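Ofchtiv-allosamidin (Ostrinia furnacalis, PDB 6JMB) binds the inhibitor allosamidin and, as a group IV insect chitinase of glycosyl hydrolase family 18, probably hydrolyses the beta-1,4 links of chitin. Local coordinates at residues V165-P179 and T222-A236. Sequence-based numbering, arbitrary orientation.
Sequences VSAVEEAAVQSYDVP and TLYNVNNAVQYWLSA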
loop_
_atom_site.group_PDB
_atom_site.type_symbol
_atom_site.label_atom_id
_atom_site.label_comp_id
_atom_site.label_asym_id
_atom_site.label_seq_id
_atom_site.Cartn_x
_atom_site.Cartn_y
_atom_site.Cartn_z
ATOM N N VAL A 165 5.014 0.700 6.245
ATOM C CA VAL A 165 6.207 -0.088 6.541
ATOM C C VAL A 165 6.218 -1.389 5.754
ATOM O O VAL A 165 5.172 -1.931 5.385
ATOM C CB VAL A 165 6.337 -0.397 8.047
ATOM C CG1 VAL A 165 6.465 0.894 8.856
ATOM C CG2 VAL A 165 5.147 -1.222 8.518
ATOM N N SER A 166 7.424 -1.903 5.521
ATOM C CA SER A 166 7.566 -3.236 4.953
ATOM C C SER A 166 7.023 -4.286 5.919
ATOM O O SER A 166 6.974 -4.085 7.138
ATOM C CB SER A 166 9.030 -3.527 4.626
ATOM O OG SER A 166 9.826 -3.429 5.796
ATOM N N ALA A 167 6.596 -5.418 5.360
ATOM C CA ALA A 167 5.707 -6.328 6.074
ATOM C C ALA A 167 6.425 -7.474 6.781
ATOM O O ALA A 167 6.301 -7.625 8.001
ATOM C CB ALA A 167 4.638 -6.875 5.123
ATOM N N VAL A 168 7.142 -8.307 6.042
ATOM C CA VAL A 168 7.636 -9.554 6.618
ATOM C C VAL A 168 8.825 -9.284 7.527
ATOM O O VAL A 168 9.549 -8.297 7.371
ATOM C CB VAL A 168 7.972 -10.603 5.537
ATOM C CG1 VAL A 168 6.749 -10.909 4.672
ATOM C CG2 VAL A 168 9.153 -10.167 4.688
ATOM N N GLU A 169 9.029 -10.199 8.475
ATOM C CA GLU A 169 10.100 -10.063 9.456
ATOM C C GLU A 169 11.458 -9.778 8.815
ATOM O O GLU A 169 12.193 -8.895 9.267
ATOM C CB GLU A 169 10.162 -11.308 10.337
ATOM C CG GLU A 169 11.224 -11.206 11.404
ATOM C CD GLU A 169 11.156 -12.355 12.392
ATOM O OE1 GLU A 169 10.253 -13.208 12.251
ATOM O OE2 GLU A 169 12.002 -12.397 13.310
ATOM N N GLU A 170 11.833 -10.530 7.781
ATOM C CA GLU A 170 13.194 -10.367 7.259
ATOM C C GLU A 170 13.406 -8.988 6.659
ATOM O O GLU A 170 14.536 -8.484 6.620
ATOM C CB GLU A 170 13.530 -11.465 6.253
ATOM C CG GLU A 170 13.175 -12.782 6.792
ATOM C CD GLU A 170 11.788 -13.150 6.317
ATOM O OE1 GLU A 170 10.883 -12.313 6.496
ATOM O OE2 GLU A 170 11.579 -14.289 5.972
ATOM N N ALA A 171 12.331 -8.364 6.186
ATOM C CA ALA A 171 12.422 -6.978 5.736
ATOM C C ALA A 171 12.368 -5.999 6.908
ATOM O O ALA A 171 13.178 -5.063 6.986
ATOM C CB ALA A 171 11.303 -6.665 4.737
ATOM N N ALA A 172 11.436 -6.212 7.835
ATOM C CA ALA A 172 11.206 -5.259 8.911
ATOM C C ALA A 172 12.425 -5.116 9.815
ATOM O O ALA A 172 12.743 -4.008 10.261
ATOM C CB ALA A 172 9.973 -5.673 9.722
ATOM N N VAL A 173 13.125 -6.217 10.100
ATOM C CA VAL A 173 14.264 -6.136 11.010
ATOM C C VAL A 173 15.416 -5.338 10.418
ATOM O O VAL A 173 16.302 -4.890 11.158
ATOM C CB VAL A 173 14.749 -7.515 11.495
ATOM C CG1 VAL A 173 13.622 -8.264 12.195
ATOM C CG2 VAL A 173 15.335 -8.310 10.335
ATOM N N GLN A 174 15.446 -5.161 9.098
ATOM C CA GLN A 174 16.477 -4.338 8.486
ATOM C C GLN A 174 16.241 -2.853 8.689
ATOM O O GLN A 174 17.197 -2.077 8.597
ATOM C CB GLN A 174 16.553 -4.605 6.983
ATOM C CG GLN A 174 16.940 -6.025 6.634
ATOM C CD GLN A 174 16.958 -6.251 5.137
ATOM O OE1 GLN A 174 17.705 -5.593 4.408
ATOM N NE2 GLN A 174 16.121 -7.167 4.665
ATOM N N SER A 175 15.004 -2.435 8.970
ATOM C CA SER A 175 14.647 -1.026 8.877
ATOM C C SER A 175 14.136 -0.400 10.165
ATOM O O SER A 175 14.253 0.820 10.313
ATOM C CB SER A 175 13.558 -0.814 7.813
ATOM O OG SER A 175 14.037 -1.112 6.509
ATOM N N TYR A 176 13.535 -1.169 11.081
ATOM C CA TYR A 176 12.704 -0.570 12.114
ATOM C C TYR A 176 12.992 -1.127 13.493
ATOM O O TYR A 176 13.215 -2.327 13.668
ATOM C CB TYR A 176 11.212 -0.816 11.858
ATOM C CG TYR A 176 10.770 -0.562 10.440
ATOM C CD1 TYR A 176 10.786 0.725 9.901
ATOM C CD2 TYR A 176 10.335 -1.602 9.642
ATOM C CE1 TYR A 176 10.376 0.956 8.593
ATOM C CE2 TYR A 176 9.923 -1.386 8.336
ATOM C CZ TYR A 176 9.951 -0.111 7.817
ATOM O OH TYR A 176 9.544 0.094 6.522
ATOM N N ASP A 177 12.927 -0.246 14.477
ATOM C CA ASP A 177 12.707 -0.645 15.854
ATOM C C ASP A 177 11.213 -0.491 16.116
ATOM O O ASP A 177 10.708 0.632 16.212
ATOM C CB ASP A 177 13.521 0.220 16.803
ATOM C CG ASP A 177 13.252 -0.123 18.233
ATOM O OD1 ASP A 177 13.817 -1.131 18.695
ATOM O OD2 ASP A 177 12.442 0.579 18.866
ATOM N N VAL A 178 10.501 -1.621 16.190
ATOM C CA VAL A 178 9.033 -1.575 16.182
ATOM C C VAL A 178 8.443 -0.784 17.341
ATOM O O VAL A 178 7.560 0.057 17.099
ATOM C CB VAL A 178 8.449 -2.995 16.029
ATOM C CG1 VAL A 178 6.928 -2.967 16.148
ATOM C CG2 VAL A 178 8.872 -3.611 14.697
ATOM N N PRO A 179 8.858 -0.981 18.595
ATOM C CA PRO A 179 8.231 -0.210 19.681
ATOM C C PRO A 179 8.404 1.292 19.543
ATOM O O PRO A 179 7.465 2.043 19.840
ATOM C CB PRO A 179 8.898 -0.766 20.948
ATOM C CG PRO A 179 9.371 -2.139 20.549
ATOM C CD PRO A 179 9.785 -2.004 19.115
ATOM N N THR A 222 9.073 -18.452 8.085
ATOM C CA THR A 222 9.946 -17.632 7.256
ATOM C C THR A 222 9.331 -17.275 5.908
ATOM O O THR A 222 9.913 -16.474 5.169
ATOM C CB THR A 222 11.284 -18.346 7.018
ATOM O OG1 THR A 222 11.082 -19.485 6.168
ATOM C CG2 THR A 222 11.897 -18.796 8.339
ATOM N N LEU A 223 8.176 -17.846 5.568
ATOM C CA LEU A 223 7.576 -17.585 4.270
ATOM C C LEU A 223 6.996 -16.176 4.219
ATOM O O LEU A 223 6.619 -15.596 5.240
ATOM C CB LEU A 223 6.476 -18.610 3.979
ATOM C CG LEU A 223 6.939 -20.073 3.930
ATOM C CD1 LEU A 223 5.729 -20.999 3.905
ATOM C CD2 LEU A 223 7.829 -20.335 2.732
ATOM N N TYR A 224 6.925 -15.625 3.012
ATOM C CA TYR A 224 6.407 -14.270 2.823
ATOM C C TYR A 224 4.897 -14.352 2.642
ATOM O O TYR A 224 4.406 -14.584 1.534
ATOM C CB TYR A 224 7.054 -13.609 1.613
ATOM C CG TYR A 224 8.556 -13.417 1.677
ATOM C CD1 TYR A 224 9.262 -13.545 2.866
ATOM C CD2 TYR A 224 9.267 -13.101 0.524
ATOM C CE1 TYR A 224 10.641 -13.356 2.904
ATOM C CE2 TYR A 224 10.635 -12.917 0.551
ATOM C CZ TYR A 224 11.315 -13.046 1.743
ATOM O OH TYR A 224 12.681 -12.864 1.765
ATOM N N ASN A 225 4.151 -14.174 3.730
ATOM C CA ASN A 225 2.699 -14.141 3.638
ATOM C C ASN A 225 2.132 -13.178 4.679
ATOM O O ASN A 225 2.833 -12.712 5.585
ATOM C CB ASN A 225 2.076 -15.550 3.657
ATOM C CG ASN A 225 2.430 -16.346 4.905
ATOM O OD1 ASN A 225 2.244 -15.882 6.028
ATOM N ND2 ASN A 225 2.925 -17.567 4.706
ATOM N N VAL A 226 0.849 -12.856 4.508
ATOM C CA VAL A 226 0.206 -11.829 5.325
ATOM C C VAL A 226 0.186 -12.242 6.792
ATOM O O VAL A 226 0.480 -11.437 7.683
ATOM C CB VAL A 226 -1.209 -11.540 4.793
ATOM C CG1 VAL A 226 -1.943 -10.571 5.716
ATOM C CG2 VAL A 226 -1.139 -10.997 3.368
ATOM N N ASN A 227 -0.176 -13.495 7.066
ATOM C CA ASN A 227 -0.247 -13.957 8.449
ATOM C C ASN A 227 1.107 -13.839 9.147
ATOM O O ASN A 227 1.191 -13.354 10.284
ATOM C CB ASN A 227 -0.771 -15.394 8.491
ATOM C CG ASN A 227 -0.732 -15.992 9.879
ATOM O OD1 ASN A 227 -1.378 -15.505 10.809
ATOM N ND2 ASN A 227 0.016 -17.079 10.020
ATOM N N ASN A 228 2.184 -14.261 8.478
ATOM C CA ASN A 228 3.498 -14.167 9.109
ATOM C C ASN A 228 3.867 -12.718 9.398
ATOM O O ASN A 228 4.415 -12.411 10.464
ATOM C CB ASN A 228 4.563 -14.832 8.239
ATOM C CG ASN A 228 4.543 -16.344 8.342
ATOM O OD1 ASN A 228 4.023 -16.912 9.305
ATOM N ND2 ASN A 228 5.107 -17.001 7.344
ATOM N N ALA A 229 3.540 -11.808 8.477
ATOM C CA ALA A 229 3.883 -10.403 8.664
ATOM C C ALA A 229 3.086 -9.787 9.804
ATOM O O ALA A 229 3.646 -9.094 10.661
ATOM C CB ALA A 229 3.642 -9.629 7.368
ATOM N N VAL A 230 1.771 -10.015 9.823
ATOM C CA VAL A 230 0.938 -9.455 10.886
ATOM C C VAL A 230 1.383 -9.981 12.242
ATOM O O VAL A 230 1.534 -9.220 13.206
ATOM C CB VAL A 230 -0.550 -9.739 10.617
ATOM C CG1 VAL A 230 -1.379 -9.427 11.866
ATOM C CG2 VAL A 230 -1.034 -8.907 9.430
ATOM N N GLN A 231 1.612 -11.293 12.332
ATOM C CA GLN A 231 2.026 -11.858 13.607
ATOM C C GLN A 231 3.404 -11.355 14.018
ATOM O O GLN A 231 3.651 -11.169 15.215
ATOM C CB GLN A 231 1.955 -13.386 13.572
ATOM C CG GLN A 231 0.544 -13.931 13.337
ATOM C CD GLN A 231 -0.467 -13.387 14.326
ATOM O OE1 GLN A 231 -0.239 -13.406 15.536
ATOM N NE2 GLN A 231 -1.593 -12.889 13.816
ATOM N N TYR A 232 4.299 -11.099 13.056
ATOM C CA TYR A 232 5.581 -10.493 13.413
ATOM C C TYR A 232 5.378 -9.123 14.057
ATOM O O TYR A 232 5.917 -8.844 15.136
ATOM C CB TYR A 232 6.529 -10.370 12.212
ATOM C CG TYR A 232 7.694 -9.500 12.626
ATOM C CD1 TYR A 232 8.652 -9.985 13.505
ATOM C CD2 TYR A 232 7.781 -8.169 12.229
ATOM C CE1 TYR A 232 9.686 -9.188 13.949
ATOM C CE2 TYR A 232 8.818 -7.361 12.669
ATOM C CZ TYR A 232 9.761 -7.881 13.532
ATOM O OH TYR A 232 10.785 -7.081 13.980
ATOM N N TRP A 233 4.603 -8.252 13.406
ATOM C CA TRP A 233 4.436 -6.894 13.914
ATOM C C TRP A 233 3.762 -6.892 15.278
ATOM O O TRP A 233 4.164 -6.136 16.171
ATOM C CB TRP A 233 3.711 -6.014 12.890
ATOM C CG TRP A 233 4.660 -5.550 11.824
ATOM C CD1 TRP A 233 4.997 -6.208 10.674
ATOM C CD2 TRP A 233 5.441 -4.346 11.840
ATOM N NE1 TRP A 233 5.934 -5.481 9.967
ATOM C CE2 TRP A 233 6.216 -4.334 10.663
ATOM C CE3 TRP A 233 5.547 -3.272 12.734
ATOM C CZ2 TRP A 233 7.090 -3.298 10.360
ATOM C CZ3 TRP A 233 6.418 -2.240 12.430
ATOM C CH2 TRP A 233 7.173 -2.257 11.250
ATOM N N LEU A 234 2.760 -7.754 15.477
ATOM C CA LEU A 234 2.142 -7.867 16.795
ATOM C C LEU A 234 3.155 -8.345 17.828
ATOM O O LEU A 234 3.253 -7.785 18.929
ATOM C CB LEU A 234 0.950 -8.825 16.736
ATOM C CG LEU A 234 -0.267 -8.360 15.941
ATOM C CD1 LEU A 234 -1.279 -9.499 15.811
ATOM C CD2 LEU A 234 -0.912 -7.149 16.587
ATOM N N SER A 235 3.940 -9.364 17.478
ATOM C CA SER A 235 4.880 -9.940 18.435
ATOM C C SER A 235 6.033 -8.998 18.755
ATOM O O SER A 235 6.632 -9.109 19.833
ATOM C CB SER A 235 5.422 -11.271 17.907
ATOM O OG SER A 235 6.383 -11.072 16.884
ATOM N N ALA A 236 6.351 -8.074 17.855
ATOM C CA ALA A 236 7.467 -7.158 18.032
ATOM C C ALA A 236 7.074 -5.866 18.735
ATOM O O ALA A 236 7.935 -5.004 18.943
ATOM C CB ALA A 236 8.122 -6.850 16.683
HETATM O O HOH W 1 12.543 -5.015 13.975
#
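Trp233 lays its indole between two valines. Val165 CG2 sits over one face, toward the rim, 3.4 Å from Trp233 CZ2. Val178 CG2 covers the opposite face in a CH-pi contact, 4.1 Å from the centroid of the six-membered ring. The N-H edge of the indole faces two backbone carbonyls. Trp233 NE1 donates to Ala167 O at 2.9 Å, with a bent N-H...O angle of 131°. This acceptor lies in the indole plane, while the donor is tilted 26° from the carbonyl plane. A weak second bond runs to Ser166 O, so the buried N-H is shared by two carbonyls that help fix the ring's rotation. Tyr176 CD2 comes to 3.6 Å from Trp233 CH2, with the two rings at an oblique angle. The Tyr176 hydroxyl accepts from Ser166 N, which ties the phenol ring to the backbone beside Val165.

The fold is the TIM barrel of family 18. Strand 160-165 pairs in parallel with strand 187-190, and Trp233 also touches Ile188 and Val190 of that neighbouring strand. Helix 226-235 thus packs against the barrel wall and the turn leading into helix 169-175.

Further out, Tyr232 is a knob among Glu169, Ala172, Val173 and Val178. Its CG stands anti to the backbone N (chi1 169°), which directs the ring at helix 169-175. Glu169 CG lies over one ring face, 3.9 Å from the centroid. A water bridges Tyr232 OH and Tyr176 O. Near the N-terminal end of helix 226-235, Ala167 CB meets Ala229 CB at 3.7 Å, and Val168 CG2 touches Tyr224 CD1 at 3.8 Å.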